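PDB 3VXJ: DyP from Bjerkandera adusta, which probably acts as a heme-dependent dye-decolorizing peroxidase, which would use hydrogen peroxide to oxidise dyes and phenols such as 2,6-dimethoxyphenol. Local coordinates for residues L85-F90 with Q360-N365; V191-I196 with P321-H326; F325-S330 with R368-N373. All coordinates share one frame; numbering follows the deposited sequence.

Interaction 1 (L85-F90 with Q360-N365); sequences LGDAQF and QSIIGN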
loop_
_atom_site.group_PDB
_atom_site.type_symbol
_atom_site.label_atom_id
_atom_site.label_comp_id
_atom_site.label_asym_id
_atom_site.label_seq_id
_atom_site.Cartn_x
_atom_site.Cartn_y
_atom_site.Cartn_z
ATOM N N LEU A 85 17.348 -12.138 -9.133
ATOM C CA LEU A 85 15.898 -12.357 -9.065
ATOM C C LEU A 85 15.114 -11.816 -10.258
ATOM O O LEU A 85 13.919 -12.091 -10.370
ATOM C CB LEU A 85 15.324 -11.797 -7.762
ATOM C CG LEU A 85 15.520 -12.644 -6.511
ATOM C CD1 LEU A 85 15.172 -11.842 -5.271
ATOM C CD2 LEU A 85 14.649 -13.892 -6.569
ATOM N N GLY A 86 15.774 -11.045 -11.128
ATOM C CA GLY A 86 15.170 -10.604 -12.385
ATOM C C GLY A 86 14.425 -9.281 -12.346
ATOM O O GLY A 86 13.863 -8.866 -13.365
ATOM N N ASP A 87 14.417 -8.611 -11.195
ATOM C CA ASP A 87 13.752 -7.316 -11.082
ATOM C C ASP A 87 14.743 -6.170 -11.284
ATOM O O ASP A 87 15.842 -6.210 -10.751
ATOM C CB ASP A 87 13.046 -7.189 -9.731
ATOM C CG ASP A 87 12.222 -5.924 -9.639
ATOM O OD1 ASP A 87 11.051 -5.940 -10.080
ATOM O OD2 ASP A 87 12.757 -4.910 -9.153
ATOM N N ALA A 88 14.337 -5.148 -12.035
ATOM C CA ALA A 88 15.220 -4.035 -12.367
ATOM C C ALA A 88 15.531 -3.105 -11.187
ATOM O O ALA A 88 16.598 -2.487 -11.153
ATOM C CB ALA A 88 14.646 -3.231 -13.523
ATOM N N GLN A 89 14.603 -2.997 -10.232
ATOM C CA GLN A 89 14.760 -2.043 -9.126
ATOM C C GLN A 89 15.250 -2.661 -7.823
ATOM O O GLN A 89 15.939 -2.005 -7.042
ATOM C CB GLN A 89 13.456 -1.294 -8.862
ATOM C CG GLN A 89 13.217 -0.149 -9.818
ATOM C CD GLN A 89 12.609 -0.602 -11.118
ATOM O OE1 GLN A 89 11.726 -1.451 -11.125
ATOM N NE2 GLN A 89 13.057 -0.023 -12.225
ATOM N N PHE A 90 14.878 -3.911 -7.565
ATOM C CA PHE A 90 15.249 -4.570 -6.315
ATOM C C PHE A 90 16.758 -4.497 -5.997
ATOM O O PHE A 90 17.114 -4.207 -4.857
ATOM C CB PHE A 90 14.732 -6.011 -6.333
ATOM C CG PHE A 90 15.098 -6.822 -5.121
ATOM C CD1 PHE A 90 14.439 -6.632 -3.901
ATOM C CD2 PHE A 90 16.070 -7.814 -5.215
ATOM C CE1 PHE A 90 14.763 -7.413 -2.788
ATOM C CE2 PHE A 90 16.403 -8.592 -4.117
ATOM C CZ PHE A 90 15.740 -8.396 -2.897
ATOM N N GLN A 360 3.759 -7.156 -5.613
ATOM C CA GLN A 360 3.640 -7.420 -7.053
ATOM C C GLN A 360 4.842 -8.255 -7.465
ATOM O O GLN A 360 5.868 -8.251 -6.787
ATOM C CB GLN A 360 3.626 -6.109 -7.856
ATOM C CG GLN A 360 4.841 -5.207 -7.595
ATOM C CD GLN A 360 4.638 -4.278 -6.408
ATOM O OE1 GLN A 360 3.776 -3.404 -6.433
ATOM N NE2 GLN A 360 5.447 -4.455 -5.359
ATOM N N SER A 361 4.719 -8.967 -8.581
ATOM C CA SER A 361 5.853 -9.719 -9.105
ATOM C C SER A 361 6.913 -8.814 -9.738
ATOM O O SER A 361 8.093 -9.163 -9.729
ATOM C CB SER A 361 5.382 -10.759 -10.117
ATOM O OG SER A 361 4.786 -10.089 -11.214
ATOM N N ILE A 362 6.490 -7.678 -10.298
ATOM C CA ILE A 362 7.399 -6.782 -11.017
ATOM C C ILE A 362 7.197 -5.410 -10.415
ATOM O O ILE A 362 6.149 -4.788 -10.604
ATOM C CB ILE A 362 7.125 -6.768 -12.544
ATOM C CG1 ILE A 362 7.358 -8.158 -13.142
ATOM C CG2 ILE A 362 8.016 -5.729 -13.260
ATOM C CD1 ILE A 362 6.727 -8.367 -14.525
ATOM N N ILE A 363 8.184 -4.963 -9.639
ATOM C CA ILE A 363 8.081 -3.674 -8.946
ATOM C C ILE A 363 7.731 -2.561 -9.934
ATOM O O ILE A 363 6.858 -1.728 -9.668
ATOM C CB ILE A 363 9.371 -3.353 -8.157
ATOM C CG1 ILE A 363 9.528 -4.347 -7.001
ATOM C CG2 ILE A 363 9.342 -1.912 -7.624
ATOM C CD1 ILE A 363 10.858 -4.228 -6.255
ATOM N N GLY A 364 8.390 -2.582 -11.088
ATOM C CA GLY A 364 8.196 -1.563 -12.115
ATOM C C GLY A 364 6.811 -1.506 -12.731
ATOM O O GLY A 364 6.453 -0.509 -13.347
ATOM N N ASN A 365 6.032 -2.572 -12.560
ATOM C CA ASN A 365 4.679 -2.649 -13.102
ATOM C C ASN A 365 3.587 -2.369 -12.072
ATOM O O ASN A 365 2.445 -2.125 -12.447
ATOM C CB ASN A 365 4.430 -4.027 -13.721
ATOM C CG ASN A 365 5.134 -4.211 -15.033
ATOM O OD1 ASN A 365 5.698 -3.261 -15.603
ATOM N ND2 ASN A 365 5.099 -5.430 -15.537
HETATM O O HOH W 1 10.822 -3.825 -11.717
HETATM O O HOH W 2 10.628 -8.089 -11.742
#

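Interaction 2 (V191-I196 with P321-H326); sequences VVPPGI and PVDTFH. With 3DM (2,6-dimethoxyphenol), chain D.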
loop_
_atom_site.group_PDB
_atom_site.type_symbol
_atom_site.label_atom_id
_atom_site.label_comp_id
_atom_site.label_asym_id
_atom_site.label_seq_id
_atom_site.Cartn_x
_atom_site.Cartn_y
_atom_site.Cartn_z
ATOM N N VAL A 191 -9.743 -9.829 -11.981
ATOM C CA VAL A 191 -9.250 -11.190 -11.862
ATOM C C VAL A 191 -8.025 -11.277 -12.765
ATOM O O VAL A 191 -8.110 -11.005 -13.964
ATOM C CB VAL A 191 -10.324 -12.229 -12.251
ATOM C CG1 VAL A 191 -9.744 -13.624 -12.244
ATOM C CG2 VAL A 191 -11.515 -12.145 -11.295
ATOM N N VAL A 192 -6.882 -11.601 -12.167
ATOM C CA VAL A 192 -5.606 -11.617 -12.878
ATOM C C VAL A 192 -4.915 -12.969 -12.716
ATOM O O VAL A 192 -5.170 -13.678 -11.735
ATOM C CB VAL A 192 -4.658 -10.482 -12.382
ATOM C CG1 VAL A 192 -5.305 -9.111 -12.574
ATOM C CG2 VAL A 192 -4.233 -10.706 -10.924
ATOM N N PRO A 193 -4.033 -13.334 -13.668
ATOM C CA PRO A 193 -3.235 -14.539 -13.458
ATOM C C PRO A 193 -2.335 -14.369 -12.229
ATOM O O PRO A 193 -1.929 -13.242 -11.908
ATOM C CB PRO A 193 -2.383 -14.656 -14.728
ATOM C CG PRO A 193 -2.632 -13.480 -15.537
ATOM C CD PRO A 193 -3.703 -12.638 -14.924
ATOM N N PRO A 194 -2.023 -15.472 -11.530
ATOM C CA PRO A 194 -1.333 -15.339 -10.247
ATOM C C PRO A 194 0.041 -14.680 -10.328
ATOM O O PRO A 194 0.465 -14.048 -9.365
ATOM C CB PRO A 194 -1.224 -16.784 -9.743
ATOM C CG PRO A 194 -1.439 -17.647 -10.940
ATOM C CD PRO A 194 -2.333 -16.875 -11.853
ATOM N N GLY A 195 0.697 -14.790 -11.480
ATOM C CA GLY A 195 2.022 -14.208 -11.695
ATOM C C GLY A 195 2.085 -12.693 -11.767
ATOM O O GLY A 195 3.166 -12.135 -11.864
ATOM N N ILE A 196 0.943 -12.018 -11.729
ATOM C CA ILE A 196 0.957 -10.568 -11.521
ATOM C C ILE A 196 1.451 -10.255 -10.099
ATOM O O ILE A 196 2.093 -9.223 -9.864
ATOM C CB ILE A 196 -0.422 -9.938 -11.798
ATOM C CG1 ILE A 196 -0.882 -10.238 -13.236
ATOM C CG2 ILE A 196 -0.397 -8.428 -11.536
ATOM C CD1 ILE A 196 0.120 -9.874 -14.343
ATOM N N PRO A 321 -9.837 -4.284 -19.645
ATOM C CA PRO A 321 -9.080 -4.970 -18.599
ATOM C C PRO A 321 -7.616 -5.141 -18.997
ATOM O O PRO A 321 -7.308 -5.459 -20.150
ATOM C CB PRO A 321 -9.775 -6.332 -18.486
ATOM C CG PRO A 321 -11.141 -6.111 -19.045
ATOM C CD PRO A 321 -10.962 -5.104 -20.135
ATOM N N VAL A 322 -6.725 -4.865 -18.053
ATOM C CA VAL A 322 -5.290 -5.015 -18.247
ATOM C C VAL A 322 -4.778 -5.684 -16.976
ATOM O O VAL A 322 -5.012 -5.170 -15.879
ATOM C CB VAL A 322 -4.596 -3.628 -18.460
ATOM C CG1 VAL A 322 -3.062 -3.766 -18.537
ATOM C CG2 VAL A 322 -5.138 -2.907 -19.701
ATOM N N ASP A 323 -4.103 -6.824 -17.111
ATOM C CA ASP A 323 -3.605 -7.575 -15.951
ATOM C C ASP A 323 -2.430 -6.875 -15.277
ATOM O O ASP A 323 -2.258 -6.978 -14.072
ATOM C CB ASP A 323 -3.092 -8.966 -16.363
ATOM C CG ASP A 323 -4.165 -9.870 -16.925
ATOM O OD1 ASP A 323 -5.359 -9.675 -16.614
ATOM O OD2 ASP A 323 -3.787 -10.815 -17.658
ATOM N N THR A 324 -1.638 -6.172 -16.083
ATOM C CA THR A 324 -0.218 -5.950 -15.811
ATOM C C THR A 324 0.092 -5.096 -14.593
ATOM O O THR A 324 1.101 -5.327 -13.922
ATOM C CB THR A 324 0.455 -5.323 -17.050
ATOM O OG1 THR A 324 0.038 -6.046 -18.216
ATOM C CG2 THR A 324 1.976 -5.377 -16.963
ATOM N N PHE A 325 -0.770 -4.123 -14.309
ATOM C CA PHE A 325 -0.452 -3.076 -13.337
ATOM C C PHE A 325 -1.217 -3.166 -12.031
ATOM O O PHE A 325 -1.201 -2.219 -11.241
ATOM C CB PHE A 325 -0.582 -1.693 -13.983
ATOM C CG PHE A 325 0.018 -1.623 -15.353
ATOM C CD1 PHE A 325 1.396 -1.707 -15.526
ATOM C CD2 PHE A 325 -0.800 -1.506 -16.474
ATOM C CE1 PHE A 325 1.962 -1.673 -16.806
ATOM C CE2 PHE A 325 -0.246 -1.463 -17.755
ATOM C CZ PHE A 325 1.135 -1.547 -17.923
ATOM N N HIS A 326 -1.858 -4.307 -11.792
ATOM C CA HIS A 326 -2.529 -4.548 -10.524
ATOM C C HIS A 326 -1.541 -4.999 -9.461
ATOM O O HIS A 326 -0.528 -5.625 -9.768
ATOM C CB HIS A 326 -3.656 -5.563 -10.700
ATOM C CG HIS A 326 -4.761 -5.072 -11.582
ATOM N ND1 HIS A 326 -5.670 -4.117 -11.180
ATOM C CD2 HIS A 326 -5.092 -5.387 -12.859
ATOM C CE1 HIS A 326 -6.517 -3.870 -12.164
ATOM N NE2 HIS A 326 -6.182 -4.619 -13.199
HETATM O O1 3DM D . -9.630 -2.969 -12.398
HETATM C C1 3DM D . -10.132 -2.800 -13.670
HETATM C C2 3DM D . -9.284 -2.612 -14.768
HETATM O O2 3DM D . -7.928 -2.589 -14.559
HETATM C C7 3DM D . -7.103 -2.029 -15.592
HETATM C C3 3DM D . -9.848 -2.456 -16.042
HETATM C C4 3DM D . -11.236 -2.460 -16.211
HETATM C C5 3DM D . -12.076 -2.654 -15.119
HETATM C C6 3DM D . -11.520 -2.818 -13.850
HETATM O O3 3DM D . -12.292 -3.006 -12.738
HETATM C C8 3DM D . -13.710 -2.711 -12.854
#

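Interaction 3 (F325-S330 with R368-N373); sequences FHAMRS and RFQQIN. With HEM (protoporphyrin IX containing Fe), chain B; 3DM (2,6-dimethoxyphenol), chain D.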
loop_
_atom_site.group_PDB
_atom_site.type_symbol
_atom_site.label_atom_id
_atom_site.label_comp_id
_atom_site.label_asym_id
_atom_site.label_seq_id
_atom_site.Cartn_x
_atom_site.Cartn_y
_atom_site.Cartn_z
ATOM N N PHE A 325 -0.770 -4.123 -14.309
ATOM C CA PHE A 325 -0.452 -3.076 -13.337
ATOM C C PHE A 325 -1.217 -3.166 -12.031
ATOM O O PHE A 325 -1.201 -2.219 -11.241
ATOM C CB PHE A 325 -0.582 -1.693 -13.983
ATOM C CG PHE A 325 0.018 -1.623 -15.353
ATOM C CD1 PHE A 325 1.396 -1.707 -15.526
ATOM C CD2 PHE A 325 -0.800 -1.506 -16.474
ATOM C CE1 PHE A 325 1.962 -1.673 -16.806
ATOM C CE2 PHE A 325 -0.246 -1.463 -17.755
ATOM C CZ PHE A 325 1.135 -1.547 -17.923
ATOM N N HIS A 326 -1.858 -4.307 -11.792
ATOM C CA HIS A 326 -2.529 -4.548 -10.524
ATOM C C HIS A 326 -1.541 -4.999 -9.461
ATOM O O HIS A 326 -0.528 -5.625 -9.768
ATOM C CB HIS A 326 -3.656 -5.563 -10.700
ATOM C CG HIS A 326 -4.761 -5.072 -11.582
ATOM N ND1 HIS A 326 -5.670 -4.117 -11.180
ATOM C CD2 HIS A 326 -5.092 -5.387 -12.859
ATOM C CE1 HIS A 326 -6.517 -3.870 -12.164
ATOM N NE2 HIS A 326 -6.182 -4.619 -13.199
ATOM N N ALA A 327 -1.836 -4.671 -8.204
ATOM C CA ALA A 327 -0.976 -5.070 -7.093
ATOM C C ALA A 327 -1.818 -5.189 -5.832
ATOM O O ALA A 327 -2.884 -4.570 -5.742
ATOM C CB ALA A 327 0.140 -4.040 -6.899
ATOM N N MET A 328 -1.326 -5.967 -4.865
ATOM C CA MET A 328 -1.983 -6.138 -3.558
ATOM C C MET A 328 -1.444 -5.113 -2.576
ATOM O O MET A 328 -0.249 -4.836 -2.563
ATOM C CB MET A 328 -1.674 -7.524 -2.987
ATOM C CG MET A 328 -2.192 -8.703 -3.784
ATOM S SD MET A 328 -3.988 -8.856 -3.721
ATOM C CE MET A 328 -4.165 -10.536 -4.311
ATOM N N ARG A 329 -2.313 -4.583 -1.717
ATOM C CA ARG A 329 -1.860 -3.702 -0.646
ATOM C C ARG A 329 -2.220 -4.245 0.724
ATOM O O ARG A 329 -3.305 -4.818 0.924
ATOM C CB ARG A 329 -2.444 -2.299 -0.809
ATOM C CG ARG A 329 -1.966 -1.570 -2.044
ATOM C CD ARG A 329 -2.829 -0.334 -2.336
ATOM N NE ARG A 329 -4.207 -0.744 -2.597
ATOM C CZ ARG A 329 -5.271 -0.355 -1.902
ATOM N NH1 ARG A 329 -5.147 0.525 -0.922
ATOM N NH2 ARG A 329 -6.479 -0.825 -2.202
ATOM N N SER A 330 -1.300 -4.057 1.666
ATOM C CA SER A 330 -1.537 -4.458 3.058
ATOM C C SER A 330 -1.002 -3.405 4.026
ATOM O O SER A 330 -0.194 -3.694 4.917
ATOM C CB SER A 330 -0.898 -5.815 3.342
ATOM O OG SER A 330 -1.453 -6.383 4.515
ATOM N N ARG A 368 5.635 1.047 -8.688
ATOM C CA ARG A 368 6.431 2.053 -9.364
ATOM C C ARG A 368 5.714 2.653 -10.566
ATOM O O ARG A 368 5.849 3.844 -10.849
ATOM C CB ARG A 368 7.780 1.461 -9.756
ATOM C CG ARG A 368 8.819 2.478 -10.114
ATOM C CD ARG A 368 10.149 1.761 -10.267
ATOM N NE ARG A 368 11.261 2.679 -10.477
ATOM C CZ ARG A 368 11.602 3.205 -11.650
ATOM N NH1 ARG A 368 10.922 2.901 -12.752
ATOM N NH2 ARG A 368 12.636 4.035 -11.722
ATOM N N PHE A 369 4.954 1.814 -11.274
ATOM C CA PHE A 369 4.156 2.255 -12.425
ATOM C C PHE A 369 3.026 3.177 -11.981
ATOM O O PHE A 369 2.778 4.215 -12.599
ATOM C CB PHE A 369 3.591 1.038 -13.150
ATOM C CG PHE A 369 3.362 1.245 -14.617
ATOM C CD1 PHE A 369 4.366 0.962 -15.533
ATOM C CD2 PHE A 369 2.135 1.692 -15.088
ATOM C CE1 PHE A 369 4.159 1.135 -16.894
ATOM C CE2 PHE A 369 1.931 1.883 -16.456
ATOM C CZ PHE A 369 2.947 1.592 -17.352
ATOM N N GLN A 370 2.348 2.785 -10.907
ATOM C CA GLN A 370 1.289 3.592 -10.307
ATOM C C GLN A 370 1.809 4.949 -9.850
ATOM O O GLN A 370 1.137 5.970 -10.023
ATOM C CB GLN A 370 0.656 2.829 -9.152
ATOM C CG GLN A 370 -0.059 1.582 -9.620
ATOM C CD GLN A 370 -0.303 0.600 -8.502
ATOM O OE1 GLN A 370 -0.252 0.951 -7.317
ATOM N NE2 GLN A 370 -0.566 -0.650 -8.863
ATOM N N GLN A 371 3.021 4.968 -9.298
ATOM C CA GLN A 371 3.622 6.196 -8.797
ATOM C C GLN A 371 4.127 7.109 -9.922
ATOM O O GLN A 371 3.765 8.292 -9.993
ATOM C CB GLN A 371 4.778 5.876 -7.846
ATOM C CG GLN A 371 5.383 7.124 -7.185
ATOM C CD GLN A 371 4.404 7.807 -6.247
ATOM O OE1 GLN A 371 3.905 7.185 -5.308
ATOM N NE2 GLN A 371 4.089 9.069 -6.523
ATOM N N ILE A 372 4.997 6.565 -10.775
ATOM C CA ILE A 372 5.708 7.381 -11.751
ATOM C C ILE A 372 4.865 7.600 -13.005
ATOM O O ILE A 372 4.533 8.741 -13.353
ATOM C CB ILE A 372 7.054 6.763 -12.131
ATOM C CG1 ILE A 372 7.967 6.664 -10.899
ATOM C CG2 ILE A 372 7.734 7.598 -13.222
ATOM C CD1 ILE A 372 9.312 6.012 -11.167
ATOM N N ASN A 373 4.529 6.508 -13.687
ATOM C CA ASN A 373 3.856 6.600 -14.975
ATOM C C ASN A 373 2.478 7.216 -14.880
ATOM O O ASN A 373 2.006 7.830 -15.831
ATOM C CB ASN A 373 3.729 5.226 -15.623
ATOM C CG ASN A 373 5.066 4.559 -15.848
ATOM O OD1 ASN A 373 5.837 4.338 -14.916
ATOM N ND2 ASN A 373 5.344 4.220 -17.100
HETATM C CHA HEM B . -6.659 2.922 -2.918
HETATM C CHB HEM B . -5.257 5.887 0.632
HETATM C CHC HEM B . -0.704 5.756 -0.994
HETATM C CHD HEM B . -2.072 2.761 -4.534
HETATM C C1A HEM B . -6.682 3.761 -1.839
HETATM C C2A HEM B . -7.864 4.142 -1.099
HETATM C C3A HEM B . -7.470 4.975 -0.119
HETATM C C4A HEM B . -6.034 5.113 -0.199
HETATM C CMA HEM B . -8.353 5.655 0.944
HETATM C CAA HEM B . -9.304 3.708 -1.455
HETATM C CBA HEM B . -9.764 2.392 -0.825
HETATM C CGA HEM B . -9.131 1.163 -1.434
HETATM O O1A HEM B . -9.441 0.798 -2.588
HETATM O O2A HEM B . -8.314 0.513 -0.725
HETATM C C1B HEM B . -3.898 6.103 0.516
HETATM C C2B HEM B . -3.094 6.926 1.394
HETATM C C3B HEM B . -1.826 6.887 0.944
HETATM C C4B HEM B . -1.805 6.025 -0.219
HETATM C CMB HEM B . -3.657 7.707 2.602
HETATM C CAB HEM B . -0.575 7.574 1.530
HETATM C CBB HEM B . -0.496 7.932 2.814
HETATM C C1C HEM B . -0.692 4.972 -2.119
HETATM C C2C HEM B . 0.455 4.736 -2.975
HETATM C C3C HEM B . 0.072 3.917 -3.968
HETATM C C4C HEM B . -1.326 3.610 -3.755
HETATM C CMC HEM B . 1.853 5.335 -2.732
HETATM C CAC HEM B . 0.911 3.345 -5.141
HETATM C CBC HEM B . 1.855 4.072 -5.754
HETATM C C1D HEM B . -3.406 2.486 -4.374
HETATM C C2D HEM B . -4.117 1.505 -5.155
HETATM C C3D HEM B . -5.530 1.564 -4.667
HETATM C C4D HEM B . -5.546 2.566 -3.631
HETATM C CMD HEM B . -3.603 0.584 -6.274
HETATM C CAD HEM B . -6.682 0.712 -5.222
HETATM C CBD HEM B . -7.180 1.392 -6.494
HETATM C CGD HEM B . -8.285 0.607 -7.146
HETATM O O1D HEM B . -9.347 1.221 -7.437
HETATM O O2D HEM B . -8.118 -0.611 -7.381
HETATM N NA HEM B . -5.598 4.388 -1.279
HETATM N NB HEM B . -3.087 5.588 -0.487
HETATM N NC HEM B . -1.767 4.298 -2.652
HETATM N ND HEM B . -4.270 3.078 -3.456
HETATM FE FE HEM B . -3.688 4.398 -2.006
HETATM O O1 3DM D . -9.630 -2.969 -12.398
HETATM C C1 3DM D . -10.132 -2.800 -13.670
HETATM C C2 3DM D . -9.284 -2.612 -14.768
HETATM O O2 3DM D . -7.928 -2.589 -14.559
HETATM C C7 3DM D . -7.103 -2.029 -15.592
HETATM C C3 3DM D . -9.848 -2.456 -16.042
HETATM C C4 3DM D . -11.236 -2.460 -16.211
HETATM C C5 3DM D . -12.076 -2.654 -15.119
HETATM C C6 3DM D . -11.520 -2.818 -13.850
HETATM O O3 3DM D . -12.292 -3.006 -12.738
HETATM C C8 3DM D . -13.710 -2.711 -12.854
HETATM O O HOH W 3 -3.415 2.825 -0.814
#

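Interaction 1 (L85-F90 with Q360-N365)
D87 meets I363 through its carboxylate, and this one group carries most of the polar link between the two loops. A single direct hydrogen bond crosses the contact: I363 N donates to D87 OD1 at 3.1 Å with an N-H...O angle of 149°, reaching the oxygen on its syn side and 21° out of the carboxylate plane. The other oxygen turns back on its own loop. D87 OD2 accepts from F90 N at 2.8 Å, by its anti lone pair, and from Q89 N at 2.9 Å, from above the plane. With CG swung anti to the backbone N (chi1 -174°), D87 can face the I363 amide with one oxygen while the other stays bonded to its own backbone.

Water adds the second layer. Water 1 donates to D87 OD1 at 2.7 Å and to Q89 OE1 at 2.6 Å, and accepts from G364 N at 2.8 Å, so the bent Q89 chain reaches the G364 amide through solvent. Water 2 also donates to D87 OD1 and makes a weak bond to S361 O. OD1 is thus gripped by one amide and two waters.

I363 runs at about a right angle to D87, its CD1 in van der Waals contact with the carboxylate, 3.5 Å from D87 OD2. The apolar contact is slighter, I363 CD1 to F90 CB at 4.3 Å. Y427 and F217, on strands 420-430 and 216-225, also touch I363.

The pattern at D87 is an Asx turn extended to the third residue on, here tying together the two ferredoxin-like domains of the DyP-type fold.

Interaction 2 (V191-I196 with P321-H326)
I196 presses its branched end on the D323-H326 turn, and the contact across the two segments is made without any hydrogen bond. With chi1 at -58°, I196 CG2 stands anti to the backbone N and is thereby directed at the turn, 3.3 Å from H326 O and 3.5 Å from D323 O, while I196 CD1 comes to 3.9 Å from D323 CB. Cut back to alanine, I196 would lose the branches that meet the D323 and H326 carbonyl oxygens, which is likely to open a gap beside the turn. P193 crosses D323 at about a right angle, its ring CD 3.3 Å from D323 OD2. V192 closes the other end: its CG1 approaches H326 CD2 at 3.7 Å, obliquely to the imidazole.

One step further out, the backbone sets these groups. D323 to H326 form a type I turn, which brings the D323 and H326 carbonyls to the same methyl. On the opposing segment, I196 N bonds P193 O, and V192 is held by backbone bonds to S177 and T179 in the short parallel pair with strand 177-178.

Beyond H326 lies the phenol. The H326 imidazole meets the ligand at its edge: 2,6-dimethoxyphenol O2 lies near the ring plane, 3.0 Å from H326 NE2, and P321 CA stands 3.7 Å from ligand C3. N313 ND2 completes this end with a hydrogen bond to the ligand. The contact backs a wall of the heme-side 2,6-dimethoxyphenol pocket, one of two in this DyP-type peroxidase, V192 lying at H326 CD2 and the ligand at NE2.

Interaction 3 (F325-S330 with R368-N373)
F325 and F369 lie in an offset stack, their ring centroids 4.0 Å apart and their planes only 15° from parallel. The offset is unequal for the two rings. F325 CE1 stands 3.4 Å above the plane of F369, over its centre, whereas F369 meets the F325 face toward its rim. N373 covers the opposite face of F369 with its CG, 3.6 Å above the plane, so the F369 ring is sandwiched between the F325 ring and its own helix.

Q370, one residue on, is turned to a polar task. Its chain is extended beyond CG, which carries the amide out to F325: Q370 NE2 donates to F325 O at 2.9 Å, with an N-H...O angle of 147° and F325 O almost in the amide plane of Q370. The other end of that amide looks toward the cofactor, Q370 OE1 lying 3.4 Å from heme CAC. The side chain thus bridges the F325 backbone and the heme rim.

Further along 325-330, R329 turns its guanidinium to the heme rather than to helix 367-375. A bend at chi3 (-62°) lays its guanidinium flat over heme C3D and turns its edge to a propionate: R329 NH2 bonds heme O2A at 2.7 Å, with a weak bond from NH1 to the same oxygen. R329 NH1 also donates to water 3 at 2.9 Å, and that water binds the iron at 2.0 Å, so R329 lies on the side away from the axial H308. D171 and S174 anchor the guanidinium further.

Strand 328-334, the edge of its sheet, pairs through M328 and S330 with strand 353-360; helix 367-375 follows that strand, and within it F369 also meets W374 edge-to-face, while R368 and I372 touch L101 of helix 98-101.

All three contacts meet at the loop between strand 353-360 and helix 367-375. Interactions 1 and 2, with centres about 15 Å apart, are joined by S361: its OG is 2.7 Å from G195 O and its N 2.9 Å from I196 O, both probable hydrogen bonds. Interaction 1 runs into interaction 3, where I363 O and R368 N make a probable hydrogen bond at 3.2 Å, and N365 O packs 3.3 Å from F325 CD1. Interactions 2 and 3 share F325 and H326, so the segment at the phenol continues into the one at the heme. The H326 side chain is about 6 Å from the heme, that of I363 about 10 Å; interaction 1 stands farther from it.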